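Local coordinates for branched-chain alpha-ketoacid decarboxylase (PDB 2VBF), which probably decarboxylates branched-chain and aromatic alpha-keto acids to aldehydes, using thiamine diphosphate and magnesium, at residues P231-E245 with L257-V269. Numbering follows the deposited sequence.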
loop_
_atom_site.group_PDB
_atom_site.type_symbol
_atom_site.label_atom_id
_atom_site.label_comp_id
_atom_site.label_asym_id
_atom_site.label_seq_id
_atom_site.Cartn_x
_atom_site.Cartn_y
_atom_site.Cartn_z
ATOM N N PRO A 231 14.136 39.317 -18.790
ATOM C CA PRO A 231 13.184 38.217 -18.780
ATOM C C PRO A 231 13.673 37.076 -17.902
ATOM O O PRO A 231 14.879 36.918 -17.700
ATOM C CB PRO A 231 13.165 37.770 -20.242
ATOM C CG PRO A 231 14.549 38.028 -20.712
ATOM C CD PRO A 231 14.945 39.328 -20.023
ATOM N N VAL A 232 12.746 36.271 -17.396
ATOM C CA VAL A 232 13.115 35.022 -16.740
ATOM C C VAL A 232 12.096 33.950 -17.130
ATOM O O VAL A 232 10.889 34.212 -17.229
ATOM C CB VAL A 232 13.228 35.170 -15.192
ATOM C CG1 VAL A 232 11.859 35.353 -14.555
ATOM C CG2 VAL A 232 13.958 33.944 -14.569
ATOM N N VAL A 233 12.607 32.756 -17.419
ATOM C CA VAL A 233 11.777 31.589 -17.688
ATOM C C VAL A 233 11.759 30.740 -16.422
ATOM O O VAL A 233 12.789 30.563 -15.772
ATOM C CB VAL A 233 12.336 30.756 -18.855
ATOM C CG1 VAL A 233 11.416 29.553 -19.159
ATOM C CG2 VAL A 233 12.508 31.626 -20.085
ATOM N N ILE A 234 10.585 30.246 -16.046
ATOM C CA ILE A 234 10.488 29.282 -14.959
ATOM C C ILE A 234 9.888 27.998 -15.548
ATOM O O ILE A 234 8.768 28.017 -16.066
ATOM C CB ILE A 234 9.621 29.796 -13.771
ATOM C CG1 ILE A 234 10.042 31.212 -13.349
ATOM C CG2 ILE A 234 9.692 28.806 -12.593
ATOM C CD1 ILE A 234 9.241 31.775 -12.174
ATOM N N ALA A 235 10.642 26.897 -15.507
ATOM C CA ALA A 235 10.170 25.606 -16.022
ATOM C C ALA A 235 9.768 24.703 -14.852
ATOM O O ALA A 235 10.387 24.743 -13.788
ATOM C CB ALA A 235 11.227 24.939 -16.877
ATOM N N GLY A 236 8.724 23.901 -15.056
ATOM C CA GLY A 236 8.195 23.037 -14.010
ATOM C C GLY A 236 7.936 21.611 -14.454
ATOM O O GLY A 236 8.349 21.191 -15.541
ATOM N N HIS A 237 7.227 20.881 -13.593
ATOM C CA HIS A 237 7.120 19.441 -13.711
ATOM C C HIS A 237 6.374 19.015 -14.964
ATOM O O HIS A 237 6.621 17.935 -15.459
ATOM C CB HIS A 237 6.460 18.828 -12.466
ATOM C CG HIS A 237 5.003 19.140 -12.338
ATOM N ND1 HIS A 237 4.545 20.385 -11.970
ATOM C CD2 HIS A 237 3.903 18.376 -12.544
ATOM C CE1 HIS A 237 3.227 20.372 -11.940
ATOM N NE2 HIS A 237 2.810 19.165 -12.286
ATOM N N GLU A 238 5.468 19.842 -15.478
ATOM C CA GLU A 238 4.684 19.428 -16.647
ATOM C C GLU A 238 5.558 19.337 -17.907
ATOM O O GLU A 238 5.229 18.610 -18.848
ATOM C CB GLU A 238 3.455 20.325 -16.844
ATOM C CG GLU A 238 2.512 20.322 -15.642
ATOM C CD GLU A 238 1.250 21.151 -15.843
ATOM O OE1 GLU A 238 1.259 22.100 -16.659
ATOM O OE2 GLU A 238 0.235 20.828 -15.190
ATOM N N VAL A 239 6.673 20.070 -17.923
ATOM C CA VAL A 239 7.686 19.884 -18.969
ATOM C C VAL A 239 8.186 18.434 -18.937
ATOM O O VAL A 239 8.241 17.764 -19.972
ATOM C CB VAL A 239 8.859 20.881 -18.820
ATOM C CG1 VAL A 239 9.991 20.537 -19.789
ATOM C CG2 VAL A 239 8.359 22.317 -19.049
ATOM N N ILE A 240 8.461 17.937 -17.736
ATOM C CA ILE A 240 8.956 16.569 -17.563
ATOM C C ILE A 240 7.883 15.553 -17.980
ATOM O O ILE A 240 8.192 14.551 -18.650
ATOM C CB ILE A 240 9.463 16.317 -16.108
ATOM C CG1 ILE A 240 10.650 17.244 -15.784
ATOM C CG2 ILE A 240 9.907 14.846 -15.916
ATOM C CD1 ILE A 240 11.112 17.263 -14.329
ATOM N N SER A 241 6.633 15.826 -17.603
ATOM C CA SER A 241 5.474 14.986 -17.961
ATOM C C SER A 241 5.405 14.656 -19.457
ATOM O O SER A 241 5.114 13.523 -19.845
ATOM C CB SER A 241 4.184 15.681 -17.538
ATOM O OG SER A 241 4.188 15.966 -16.152
ATOM N N PHE A 242 5.692 15.662 -20.279
ATOM C CA PHE A 242 5.612 15.543 -21.735
ATOM C C PHE A 242 6.948 15.223 -22.407
ATOM O O PHE A 242 7.010 15.154 -23.631
ATOM C CB PHE A 242 5.047 16.845 -22.321
ATOM C CG PHE A 242 3.556 16.854 -22.412
ATOM C CD1 PHE A 242 2.916 16.421 -23.560
ATOM C CD2 PHE A 242 2.782 17.252 -21.328
ATOM C CE1 PHE A 242 1.526 16.402 -23.637
ATOM C CE2 PHE A 242 1.392 17.237 -21.401
ATOM C CZ PHE A 242 0.769 16.822 -22.552
ATOM N N GLY A 243 8.014 15.025 -21.636
ATOM C CA GLY A 243 9.336 14.801 -22.218
ATOM C C GLY A 243 9.822 15.991 -23.043
ATOM O O GLY A 243 10.461 15.813 -24.087
ATOM N N LEU A 244 9.520 17.198 -22.574
ATOM C CA LEU A 244 9.874 18.440 -23.268
ATOM C C LEU A 244 11.165 19.075 -22.745
ATOM O O LEU A 244 11.518 20.192 -23.144
ATOM C CB LEU A 244 8.715 19.440 -23.166
ATOM C CG LEU A 244 7.507 19.115 -24.048
ATOM C CD1 LEU A 244 6.294 19.900 -23.604
ATOM C CD2 LEU A 244 7.832 19.409 -25.522
ATOM N N GLU A 245 11.902 18.375 -21.880
ATOM C CA GLU A 245 13.114 18.955 -21.294
ATOM C C GLU A 245 14.129 19.370 -22.354
ATOM O O GLU A 245 14.670 20.483 -22.295
ATOM C CB GLU A 245 13.797 18.011 -20.304
ATOM C CG GLU A 245 12.935 17.587 -19.105
ATOM C CD GLU A 245 12.339 16.195 -19.303
ATOM O OE1 GLU A 245 11.734 15.967 -20.372
ATOM O OE2 GLU A 245 12.491 15.325 -18.410
ATOM N N LEU A 257 18.269 32.980 -22.582
ATOM C CA LEU A 257 17.335 33.533 -21.594
ATOM C C LEU A 257 17.648 32.999 -20.207
ATOM O O LEU A 257 17.923 31.806 -20.060
ATOM C CB LEU A 257 15.887 33.190 -21.953
ATOM C CG LEU A 257 15.274 33.950 -23.135
ATOM C CD1 LEU A 257 14.042 33.220 -23.664
ATOM C CD2 LEU A 257 14.933 35.396 -22.731
ATOM N N PRO A 258 17.613 33.871 -19.176
ATOM C CA PRO A 258 17.733 33.377 -17.802
ATOM C C PRO A 258 16.618 32.378 -17.488
ATOM O O PRO A 258 15.479 32.569 -17.922
ATOM C CB PRO A 258 17.585 34.650 -16.948
ATOM C CG PRO A 258 17.925 35.768 -17.876
ATOM C CD PRO A 258 17.470 35.336 -19.222
ATOM N N ILE A 259 16.968 31.310 -16.778
ATOM C CA ILE A 259 15.991 30.281 -16.413
ATOM C C ILE A 259 16.227 29.722 -15.012
ATOM O O ILE A 259 17.364 29.539 -14.565
ATOM C CB ILE A 259 15.947 29.112 -17.452
ATOM C CG1 ILE A 259 14.861 28.079 -17.079
ATOM C CG2 ILE A 259 17.311 28.423 -17.570
ATOM C CD1 ILE A 259 14.366 27.247 -18.236
ATOM N N THR A 260 15.110 29.477 -14.337
ATOM C CA THR A 260 15.083 28.828 -13.043
ATOM C C THR A 260 14.016 27.729 -13.093
ATOM O O THR A 260 13.202 27.693 -14.013
ATOM C CB THR A 260 14.804 29.868 -11.919
ATOM O OG1 THR A 260 14.894 29.243 -10.636
ATOM C CG2 THR A 260 13.447 30.558 -12.092
ATOM N N THR A 261 14.077 26.803 -12.141
ATOM C CA THR A 261 12.985 25.873 -11.879
ATOM C C THR A 261 12.686 25.894 -10.389
ATOM O O THR A 261 13.509 26.323 -9.571
ATOM C CB THR A 261 13.304 24.408 -12.313
ATOM O OG1 THR A 261 14.193 23.796 -11.368
ATOM C CG2 THR A 261 13.932 24.366 -13.708
ATOM N N LEU A 262 11.497 25.432 -10.032
ATOM C CA LEU A 262 11.207 25.110 -8.635
ATOM C C LEU A 262 11.876 23.767 -8.342
ATOM O O LEU A 262 12.400 23.103 -9.248
ATOM C CB LEU A 262 9.695 25.004 -8.403
ATOM C CG LEU A 262 8.806 26.161 -8.865
ATOM C CD1 LEU A 262 7.370 25.890 -8.434
ATOM C CD2 LEU A 262 9.291 27.490 -8.328
ATOM N N ASN A 263 11.828 23.325 -7.090
ATOM C CA ASN A 263 12.261 21.961 -6.786
ATOM C C ASN A 263 11.222 20.915 -7.259
ATOM O O ASN A 263 11.535 19.727 -7.342
ATOM C CB ASN A 263 12.640 21.803 -5.308
ATOM C CG ASN A 263 11.474 22.027 -4.357
ATOM O OD1 ASN A 263 10.324 21.697 -4.663
ATOM N ND2 ASN A 263 11.776 22.571 -3.183
ATOM N N PHE A 264 10.013 21.388 -7.578
ATOM C CA PHE A 264 8.936 20.593 -8.187
ATOM C C PHE A 264 9.091 20.817 -9.687
ATOM O O PHE A 264 8.688 21.850 -10.212
ATOM C CB PHE A 264 7.583 21.106 -7.693
ATOM C CG PHE A 264 6.365 20.339 -8.175
ATOM C CD1 PHE A 264 6.426 19.017 -8.604
ATOM C CD2 PHE A 264 5.122 20.957 -8.110
ATOM C CE1 PHE A 264 5.254 18.336 -8.990
ATOM C CE2 PHE A 264 3.955 20.301 -8.495
ATOM C CZ PHE A 264 4.019 18.993 -8.942
ATOM N N GLY A 265 9.704 19.845 -10.345
ATOM C CA GLY A 265 10.136 19.988 -11.716
ATOM C C GLY A 265 11.629 20.223 -11.879
ATOM O O GLY A 265 12.061 20.605 -12.959
ATOM N N LYS A 266 12.431 19.965 -10.838
ATOM C CA LYS A 266 13.878 20.085 -10.964
ATOM C C LYS A 266 14.367 19.167 -12.089
ATOM O O LYS A 266 13.965 18.011 -12.156
ATOM C CB LYS A 266 14.579 19.734 -9.654
ATOM C CG LYS A 266 16.098 19.875 -9.703
ATOM C CD LYS A 266 16.728 19.687 -8.330
ATOM C CE LYS A 266 18.240 19.704 -8.401
ATOM N NZ LYS A 266 18.801 21.095 -8.551
ATOM N N SER A 267 15.218 19.722 -12.950
ATOM C CA SER A 267 15.746 19.089 -14.171
ATOM C C SER A 267 14.776 19.159 -15.360
ATOM O O SER A 267 15.000 18.500 -16.378
ATOM C CB SER A 267 16.288 17.655 -13.945
ATOM O OG SER A 267 15.280 16.653 -13.917
ATOM N N ALA A 268 13.737 19.995 -15.243
ATOM C CA ALA A 268 12.887 20.358 -16.389
ATOM C C ALA A 268 13.718 21.009 -17.507
ATOM O O ALA A 268 13.292 21.061 -18.649
ATOM C CB ALA A 268 11.778 21.299 -15.960
ATOM N N VAL A 269 14.868 21.551 -17.134
ATOM C CA VAL A 269 15.898 21.997 -18.070
ATOM C C VAL A 269 17.245 21.487 -17.582
ATOM O O VAL A 269 17.387 21.132 -16.416
ATOM C CB VAL A 269 15.939 23.527 -18.194
ATOM C CG1 VAL A 269 14.588 24.035 -18.696
ATOM C CG2 VAL A 269 16.374 24.180 -16.875
HETATM O O HOH W 1 9.574 24.322 -11.521
HETATM O O HOH W 2 6.135 22.700 -11.225
HETATM O O HOH W 3 13.707 15.227 -16.024
#
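His-237 and Phe-264 lie ring on ring in an offset stack, centroids 3.9 Å apart and planes 9° from parallel. Followed outward, His-237 CB touches the Phe-264 CE1 corner; CG, ND1 and CE1 then pass over CZ, which sits above the centre of the imidazole, and CD2 and NE2 still lie near CZ. The ring gets there because CG stands between the backbone N and the carbonyl carbon (chi1 70°). At its edge, in plane, His-237 ND1 meets a water at 2.9 Å that also donates to Phe-264 O, so histidine suits this place as both flat surface and polar edge. With an alanine here, Phe-264 would probably lose the imidazole stacked on it and that water its ND1 partner. Gly-265 passes against the backbone of Gly-236 and His-237, where any CB would clash. Next to this backbone contact, Ala-268 CB packs 3.8 Å from Ala-235 CB, small methyls fitting a close approach, while Ile-240 CD1 reaches the carbonyls of Gly-265 and Lys-266. Along the strands, Val-233 N donates a hydrogen bond to Pro-258 O (2.9 Å), Thr-260 N to Val-233 O and Ala-235 N to Thr-260 O; beta-branched residues suit such extended backbone. Val-233 and Ile-259 pack on the face covered by helix 245-255, Ile-234 and Thr-260 on the other. Parallel strands 231-235 and 259-261, joined through that helix, form a beta-alpha-beta crossover in the central domain of this thiamine diphosphate enzyme.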